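PDB 3VA7: KLLA0E08119p from Kluyveromyces lactis, which probably catalyses the ATP-dependent, biotin-linked carboxylation of urea to urea-1-carboxylate, the later allophanate hydrolase step belonging to the full-length enzyme of which this is a piece. Local coordinates for residues D728-T739 and P751-V762. Residues are numbered along the deposited sequence; the frame is centred on the assembly and turned at random.
Sequences DYVYSLGAINFT and PSLGGFVCQAVV. With BTI (5-(hexahydro-2-oxo-1H-thieno[3,4-D]imidazol-6-yl)pentanal), chain B.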
ATOM      1  N   ASP A 728       8.922   8.720 -25.539  1.00 26.74           N
ATOM      2  CA  ASP A 728       7.915   8.414 -24.520  1.00 26.69           C
ATOM      3  C   ASP A 728       6.862   9.520 -24.433  1.00 26.68           C
ATOM      4  O   ASP A 728       7.212  10.726 -24.458  1.00 26.15           O
ATOM      5  CB  ASP A 728       8.600   8.100 -23.167  1.00 26.23           C
ATOM      6  CG  ASP A 728       9.645   6.967 -23.282  1.00 26.96           C
ATOM      7  OD1 ASP A 728       9.665   6.089 -22.392  1.00 24.99           O
ATOM      8  OD2 ASP A 728      10.423   6.933 -24.291  1.00 27.33           O
ATOM      9  N   TYR A 729       5.588   9.080 -24.401  1.00 25.83           N
ATOM     10  CA  TYR A 729       4.382   9.919 -24.506  1.00 25.46           C
ATOM     11  C   TYR A 729       3.378   9.146 -23.706  1.00 24.87           C
ATOM     12  O   TYR A 729       3.614   7.969 -23.428  1.00 25.78           O
ATOM     13  CB  TYR A 729       3.901  10.094 -25.987  1.00 25.58           C
ATOM     14  CG  TYR A 729       3.434   8.790 -26.584  1.00 26.20           C
ATOM     15  CD1 TYR A 729       4.321   7.943 -27.195  1.00 27.19           C
ATOM     16  CD2 TYR A 729       2.112   8.388 -26.467  1.00 26.10           C
ATOM     17  CE1 TYR A 729       3.912   6.722 -27.725  1.00 28.47           C
ATOM     18  CE2 TYR A 729       1.673   7.196 -26.997  1.00 27.11           C
ATOM     19  CZ  TYR A 729       2.582   6.334 -27.612  1.00 29.22           C
ATOM     20  OH  TYR A 729       2.161   5.097 -28.107  1.00 28.47           O
ATOM     21  N   VAL A 730       2.271   9.772 -23.338  1.00 24.15           N
ATOM     22  CA  VAL A 730       1.338   9.175 -22.369  1.00 24.04           C
ATOM     23  C   VAL A 730       0.260   8.447 -23.114  1.00 24.38           C
ATOM     24  O   VAL A 730      -0.212   8.896 -24.170  1.00 26.29           O
ATOM     25  CB  VAL A 730       0.751  10.167 -21.407  1.00 23.78           C
ATOM     26  CG1 VAL A 730      -0.090   9.451 -20.347  1.00 24.95           C
ATOM     27  CG2 VAL A 730       1.898  10.982 -20.735  1.00 24.28           C
ATOM     28  N   TYR A 731      -0.077   7.282 -22.623  1.00 23.10           N
ATOM     29  CA  TYR A 731      -0.910   6.397 -23.387  1.00 22.64           C
ATOM     30  C   TYR A 731      -2.337   6.622 -22.960  1.00 21.89           C
ATOM     31  O   TYR A 731      -2.608   7.144 -21.871  1.00 21.39           O
ATOM     32  CB  TYR A 731      -0.618   4.948 -23.022  1.00 22.36           C
ATOM     33  CG  TYR A 731       0.704   4.400 -23.395  1.00 22.55           C
ATOM     34  CD1 TYR A 731       1.448   4.932 -24.434  1.00 23.97           C
ATOM     35  CD2 TYR A 731       1.196   3.276 -22.736  1.00 21.85           C
ATOM     36  CE1 TYR A 731       2.719   4.355 -24.798  1.00 24.31           C
ATOM     37  CE2 TYR A 731       2.411   2.699 -23.069  1.00 24.01           C
ATOM     38  CZ  TYR A 731       3.172   3.213 -24.095  1.00 26.87           C
ATOM     39  OH  TYR A 731       4.375   2.581 -24.413  1.00 30.38           O
ATOM     40  N   SER A 732      -3.242   6.093 -23.755  1.00 21.67           N
ATOM     41  CA  SER A 732      -4.660   6.125 -23.399  1.00 22.01           C
ATOM     42  C   SER A 732      -5.118   4.830 -22.762  1.00 20.51           C
ATOM     43  O   SER A 732      -4.763   3.751 -23.228  1.00 19.50           O
ATOM     44  CB  SER A 732      -5.478   6.348 -24.677  1.00 22.85           C
ATOM     45  OG  SER A 732      -5.232   7.647 -25.189  1.00 25.40           O
ATOM     46  N   LEU A 733      -5.923   4.929 -21.714  1.00 20.48           N
ATOM     47  CA  LEU A 733      -6.684   3.771 -21.274  1.00 20.70           C
ATOM     48  C   LEU A 733      -7.310   3.077 -22.499  1.00 21.21           C
ATOM     49  O   LEU A 733      -8.010   3.713 -23.352  1.00 20.51           O
ATOM     50  CB  LEU A 733      -7.754   4.210 -20.329  1.00 20.79           C
ATOM     51  CG  LEU A 733      -7.574   3.949 -18.849  1.00 24.27           C
ATOM     52  CD1 LEU A 733      -6.306   3.120 -18.473  1.00 23.87           C
ATOM     53  CD2 LEU A 733      -7.672   5.284 -18.062  1.00 21.68           C
ATOM     54  N   GLY A 734      -6.989   1.792 -22.638  1.00 20.60           N
ATOM     55  CA  GLY A 734      -7.563   0.992 -23.672  1.00 20.74           C
ATOM     56  C   GLY A 734      -6.636   0.905 -24.863  1.00 22.14           C
ATOM     57  O   GLY A 734      -6.938   0.184 -25.827  1.00 22.00           O
ATOM     58  N   ALA A 735      -5.515   1.628 -24.838  1.00 23.16           N
ATOM     59  CA  ALA A 735      -4.644   1.681 -26.022  1.00 24.10           C
ATOM     60  C   ALA A 735      -4.084   0.296 -26.340  1.00 25.66           C
ATOM     61  O   ALA A 735      -3.894  -0.584 -25.437  1.00 26.22           O
ATOM     62  CB  ALA A 735      -3.501   2.657 -25.806  1.00 24.21           C
ATOM     63  N   ILE A 736      -3.793   0.078 -27.614  1.00 25.89           N
ATOM     64  CA  ILE A 736      -3.247  -1.222 -27.989  1.00 26.37           C
ATOM     65  C   ILE A 736      -1.788  -0.940 -28.288  1.00 26.54           C
ATOM     66  O   ILE A 736      -1.445  -0.400 -29.318  1.00 26.63           O
ATOM     67  CB  ILE A 736      -4.080  -1.872 -29.119  1.00 26.10           C
ATOM     68  CG1 ILE A 736      -5.500  -2.126 -28.604  1.00 26.11           C
ATOM     69  CG2 ILE A 736      -3.570  -3.193 -29.516  1.00 23.57           C
ATOM     70  CD1 ILE A 736      -6.494  -2.328 -29.742  1.00 31.55           C
ATOM     71  N   ASN A 737      -0.947  -1.273 -27.322  1.00 27.57           N
ATOM     72  CA  ASN A 737       0.456  -0.849 -27.266  1.00 28.23           C
ATOM     73  C   ASN A 737       1.317  -1.951 -27.821  1.00 28.68           C
ATOM     74  O   ASN A 737       1.217  -3.111 -27.371  1.00 28.60           O
ATOM     75  CB  ASN A 737       0.797  -0.633 -25.780  1.00 29.04           C
ATOM     76  CG  ASN A 737       2.179  -0.031 -25.536  1.00 28.97           C
ATOM     77  OD1 ASN A 737       2.845  -0.456 -24.622  1.00 31.97           O
ATOM     78  ND2 ASN A 737       2.571   0.985 -26.291  1.00 28.87           N
ATOM     79  N   PHE A 738       2.151  -1.594 -28.790  1.00 28.80           N
ATOM     80  CA  PHE A 738       3.057  -2.523 -29.426  1.00 29.04           C
ATOM     81  C   PHE A 738       4.439  -2.543 -28.714  1.00 30.05           C
ATOM     82  O   PHE A 738       5.367  -1.781 -29.074  1.00 31.01           O
ATOM     83  CB  PHE A 738       3.173  -2.211 -30.935  1.00 28.35           C
ATOM     84  CG  PHE A 738       2.151  -2.935 -31.785  1.00 29.04           C
ATOM     85  CD1 PHE A 738       0.896  -2.387 -32.021  1.00 31.23           C
ATOM     86  CD2 PHE A 738       2.432  -4.183 -32.333  1.00 30.54           C
ATOM     87  CE1 PHE A 738      -0.066  -3.095 -32.761  1.00 32.32           C
ATOM     88  CE2 PHE A 738       1.485  -4.881 -33.067  1.00 29.21           C
ATOM     89  CZ  PHE A 738       0.240  -4.332 -33.283  1.00 30.57           C
ATOM     90  N   THR A 739       4.593  -3.424 -27.717  1.00 29.82           N
ATOM     91  CA  THR A 739       5.857  -3.484 -26.964  1.00 29.30           C
ATOM     92  C   THR A 739       6.768  -4.314 -27.807  1.00 29.31           C
ATOM     93  O   THR A 739       6.778  -5.530 -27.684  1.00 29.61           O
ATOM     94  CB  THR A 739       5.682  -4.150 -25.595  1.00 28.92           C
ATOM     95  OG1 THR A 739       5.337  -5.539 -25.789  1.00 29.07           O
ATOM     96  CG2 THR A 739       4.583  -3.460 -24.803  1.00 27.04           C
ATOM     97  N   PRO A 751       0.009   0.923 -17.502  1.00 23.93           N
ATOM     98  CA  PRO A 751       0.993   1.990 -17.591  1.00 24.89           C
ATOM     99  C   PRO A 751       0.457   3.239 -18.371  1.00 25.69           C
ATOM    100  O   PRO A 751      -0.420   3.152 -19.219  1.00 25.23           O
ATOM    101  CB  PRO A 751       2.130   1.340 -18.390  1.00 23.84           C
ATOM    102  CG  PRO A 751       1.387   0.447 -19.372  1.00 23.59           C
ATOM    103  CD  PRO A 751       0.216  -0.103 -18.540  1.00 23.70           C
ATOM    104  N   SER A 752       1.136   4.334 -18.171  1.00 26.90           N
ATOM    105  CA  SER A 752       0.681   5.650 -18.512  1.00 27.52           C
ATOM    106  C   SER A 752       1.739   6.250 -19.447  1.00 27.53           C
ATOM    107  O   SER A 752       1.551   6.179 -20.675  1.00 28.06           O
ATOM    108  CB  SER A 752       0.450   6.384 -17.191  1.00 28.58           C
ATOM    109  OG  SER A 752       1.385   7.385 -16.968  1.00 31.08           O
ATOM    110  N   LEU A 753       2.871   6.749 -18.940  1.00 26.67           N
ATOM    111  CA  LEU A 753       3.929   7.286 -19.836  1.00 25.81           C
ATOM    112  C   LEU A 753       4.794   6.134 -20.335  1.00 25.90           C
ATOM    113  O   LEU A 753       5.466   5.500 -19.515  1.00 25.68           O
ATOM    114  CB  LEU A 753       4.857   8.173 -19.018  1.00 24.84           C
ATOM    115  CG  LEU A 753       5.467   9.448 -19.614  1.00 26.09           C
ATOM    116  CD1 LEU A 753       6.684   9.930 -18.786  1.00 23.26           C
ATOM    117  CD2 LEU A 753       5.699   9.544 -21.103  1.00 20.59           C
ATOM    118  N   GLY A 754       4.842   5.878 -21.640  1.00 25.49           N
ATOM    119  CA  GLY A 754       5.450   4.643 -22.123  1.00 25.25           C
ATOM    120  C   GLY A 754       6.200   4.899 -23.402  1.00 26.38           C
ATOM    121  O   GLY A 754       6.028   5.969 -23.976  1.00 27.29           O
ATOM    122  N   GLY A 755       7.009   3.933 -23.857  1.00 25.91           N
ATOM    123  CA  GLY A 755       8.050   4.182 -24.850  1.00 25.37           C
ATOM    124  C   GLY A 755       7.791   3.536 -26.216  1.00 26.76           C
ATOM    125  O   GLY A 755       8.724   3.480 -27.043  1.00 26.13           O
ATOM    126  N   PHE A 756       6.549   3.058 -26.465  1.00 26.92           N
ATOM    127  CA  PHE A 756       6.185   2.400 -27.745  1.00 28.10           C
ATOM    128  C   PHE A 756       4.936   2.965 -28.412  1.00 28.27           C
ATOM    129  O   PHE A 756       4.079   3.519 -27.752  1.00 28.09           O
ATOM    130  CB  PHE A 756       5.855   0.909 -27.554  1.00 28.66           C
ATOM    131  CG  PHE A 756       6.865   0.130 -26.762  1.00 32.29           C
ATOM    132  CD1 PHE A 756       6.700  -0.055 -25.375  1.00 33.68           C
ATOM    133  CD2 PHE A 756       7.969  -0.462 -27.394  1.00 33.67           C
ATOM    134  CE1 PHE A 756       7.634  -0.797 -24.634  1.00 35.60           C
ATOM    135  CE2 PHE A 756       8.903  -1.206 -26.650  1.00 36.09           C
ATOM    136  CZ  PHE A 756       8.723  -1.391 -25.268  1.00 33.68           C
ATOM    137  N   VAL A 757       4.784   2.747 -29.722  1.00 29.10           N
ATOM    138  CA  VAL A 757       3.610   3.243 -30.442  1.00 29.12           C
ATOM    139  C   VAL A 757       2.369   2.432 -30.059  1.00 30.04           C
ATOM    140  O   VAL A 757       2.476   1.269 -29.699  1.00 29.94           O
ATOM    141  CB  VAL A 757       3.832   3.199 -31.947  1.00 29.30           C
ATOM    142  CG1 VAL A 757       4.929   4.150 -32.356  1.00 30.01           C
ATOM    143  CG2 VAL A 757       4.195   1.812 -32.401  1.00 29.94           C
ATOM    144  N   CYS A 758       1.203   3.075 -30.095  1.00 30.86           N
ATOM    145  CA  CYS A 758      -0.114   2.451 -29.851  1.00 30.59           C
ATOM    146  C   CYS A 758      -0.906   2.542 -31.154  1.00 32.11           C
ATOM    147  O   CYS A 758      -0.956   3.623 -31.798  1.00 34.85           O
ATOM    148  CB  CYS A 758      -0.875   3.202 -28.775  1.00 28.49           C
ATOM    149  SG  CYS A 758      -0.232   3.023 -27.073  1.00 29.56           S
ATOM    150  N   GLN A 759      -1.573   1.468 -31.542  1.00 31.34           N
ATOM    151  CA  GLN A 759      -2.182   1.401 -32.852  1.00 30.73           C
ATOM    152  C   GLN A 759      -3.573   2.009 -32.816  1.00 30.79           C
ATOM    153  O   GLN A 759      -3.920   2.832 -33.666  1.00 32.23           O
ATOM    154  CB  GLN A 759      -2.164  -0.059 -33.353  1.00 30.52           C
ATOM    155  CG  GLN A 759      -3.211  -0.450 -34.358  1.00 32.18           C
ATOM    156  CD  GLN A 759      -2.977   0.101 -35.756  1.00 35.28           C
ATOM    157  OE1 GLN A 759      -1.851   0.175 -36.241  1.00 39.35           O
ATOM    158  NE2 GLN A 759      -4.047   0.482 -36.410  1.00 36.03           N
ATOM    159  N   ALA A 760      -4.362   1.620 -31.825  1.00 30.77           N
ATOM    160  CA  ALA A 760      -5.788   1.937 -31.732  1.00 30.52           C
ATOM    161  C   ALA A 760      -6.088   1.932 -30.233  1.00 30.63           C
ATOM    162  O   ALA A 760      -5.205   1.524 -29.459  1.00 31.30           O
ATOM    163  CB  ALA A 760      -6.613   0.885 -32.436  1.00 29.35           C
ATOM    164  N   VAL A 761      -7.297   2.368 -29.830  1.00 29.28           N
ATOM    165  CA  VAL A 761      -7.705   2.368 -28.434  1.00 27.68           C
ATOM    166  C   VAL A 761      -9.159   1.887 -28.273  1.00 29.00           C
ATOM    167  O   VAL A 761     -10.107   2.473 -28.833  1.00 29.34           O
ATOM    168  CB  VAL A 761      -7.624   3.787 -27.805  1.00 27.92           C
ATOM    169  CG1 VAL A 761      -8.028   3.718 -26.336  1.00 23.95           C
ATOM    170  CG2 VAL A 761      -6.200   4.457 -28.022  1.00 26.45           C
ATOM    171  N   VAL A 762      -9.324   0.826 -27.483  1.00 28.59           N
ATOM    172  CA  VAL A 762     -10.589   0.273 -27.165  1.00 28.19           C
ATOM    173  C   VAL A 762     -11.468   1.410 -26.641  1.00 29.75           C
ATOM    174  O   VAL A 762     -10.977   2.294 -25.849  1.00 30.10           O
ATOM    175  CB  VAL A 762     -10.419  -0.840 -26.111  1.00 28.61           C
ATOM    176  CG1 VAL A 762     -11.781  -1.326 -25.633  1.00 27.52           C
ATOM    177  CG2 VAL A 762      -9.564  -1.990 -26.675  1.00 27.68           C
TER
HETATM  178  C11 BTI B1901       1.464  -6.787 -19.124  1.00 25.60           C
HETATM  179  O11 BTI B1901       2.640  -7.237 -19.286  1.00 24.16           O
HETATM  180  C10 BTI B1901       1.014  -5.331 -19.453  1.00 21.46           C
HETATM  181  C9  BTI B1901       2.206  -4.491 -19.907  1.00 18.39           C
HETATM  182  C8  BTI B1901       1.874  -3.154 -20.554  1.00 21.52           C
HETATM  183  C7  BTI B1901       2.990  -2.557 -21.436  1.00 20.98           C
HETATM  184  C2  BTI B1901       4.361  -2.508 -20.796  1.00 22.09           C
HETATM  185  S1  BTI B1901       4.395  -1.550 -19.310  1.00 26.18           S
HETATM  186  C6  BTI B1901       6.118  -1.213 -19.415  1.00 24.36           C
HETATM  187  C5  BTI B1901       6.525  -1.295 -20.869  1.00 25.05           C
HETATM  188  N3  BTI B1901       6.547   0.091 -21.258  1.00 23.28           N
HETATM  189  C3  BTI B1901       5.565   0.367 -22.075  1.00 25.41           C
HETATM  190  O3  BTI B1901       5.387   1.552 -22.622  1.00 28.17           O
HETATM  191  N2  BTI B1901       4.811  -0.684 -22.320  1.00 26.61           N
HETATM  192  C4  BTI B1901       5.390  -1.880 -21.720  1.00 25.69           C
HETATM  193  O   HOH W   1     -10.589   4.385 -23.824  1.00 17.96           O
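In the carboxyltransferase domain, the biotin pocket is built where Y731 and N737 meet the corner G754-F756. Two antiparallel pairings flank it. At one end Y729 and G754 form a hydrogen-bonded pair; at the other, strand 735-739 runs beside strand 758-762, where I736 N bonds A760 O at 2.7 Å and F738 N bonds V757 O at 3.0 Å, with a beta bulge shifting the register between A735 and N737.

Between them the Y731 ring is sandwiched: G754 N sits over the rim of one face, and C758 SG lies over the opposite face, 4.0 Å from the ring centroid. Y729 reaches past it, its OH donating in the carbonyl plane to a lone pair of F756 O at 2.5 Å. F756 turns its ring so that T739 CA stands over the centre, a CH-pi contact of 3.6 Å, while biotin's bicyclic ring comes to the edge at C5.

With CG anti to the backbone N (chi1 -173°), N737 points its amide into the pocket, where OD1 accepts biotin N2 at 3.0 Å. P751 CG packs on biotin S1, 3.6 Å away; the biotin is carried on K1202, the carrier-domain lysine. D728 OD2 forms a salt bridge with K1012 and OD1 a hydrogen bond with Y1044.

N737 thus grips one ureido N-H, and G755 N lies near the carbonyl oxygen, consistent with holding biotin's ureido ring in place for carboxyl transfer.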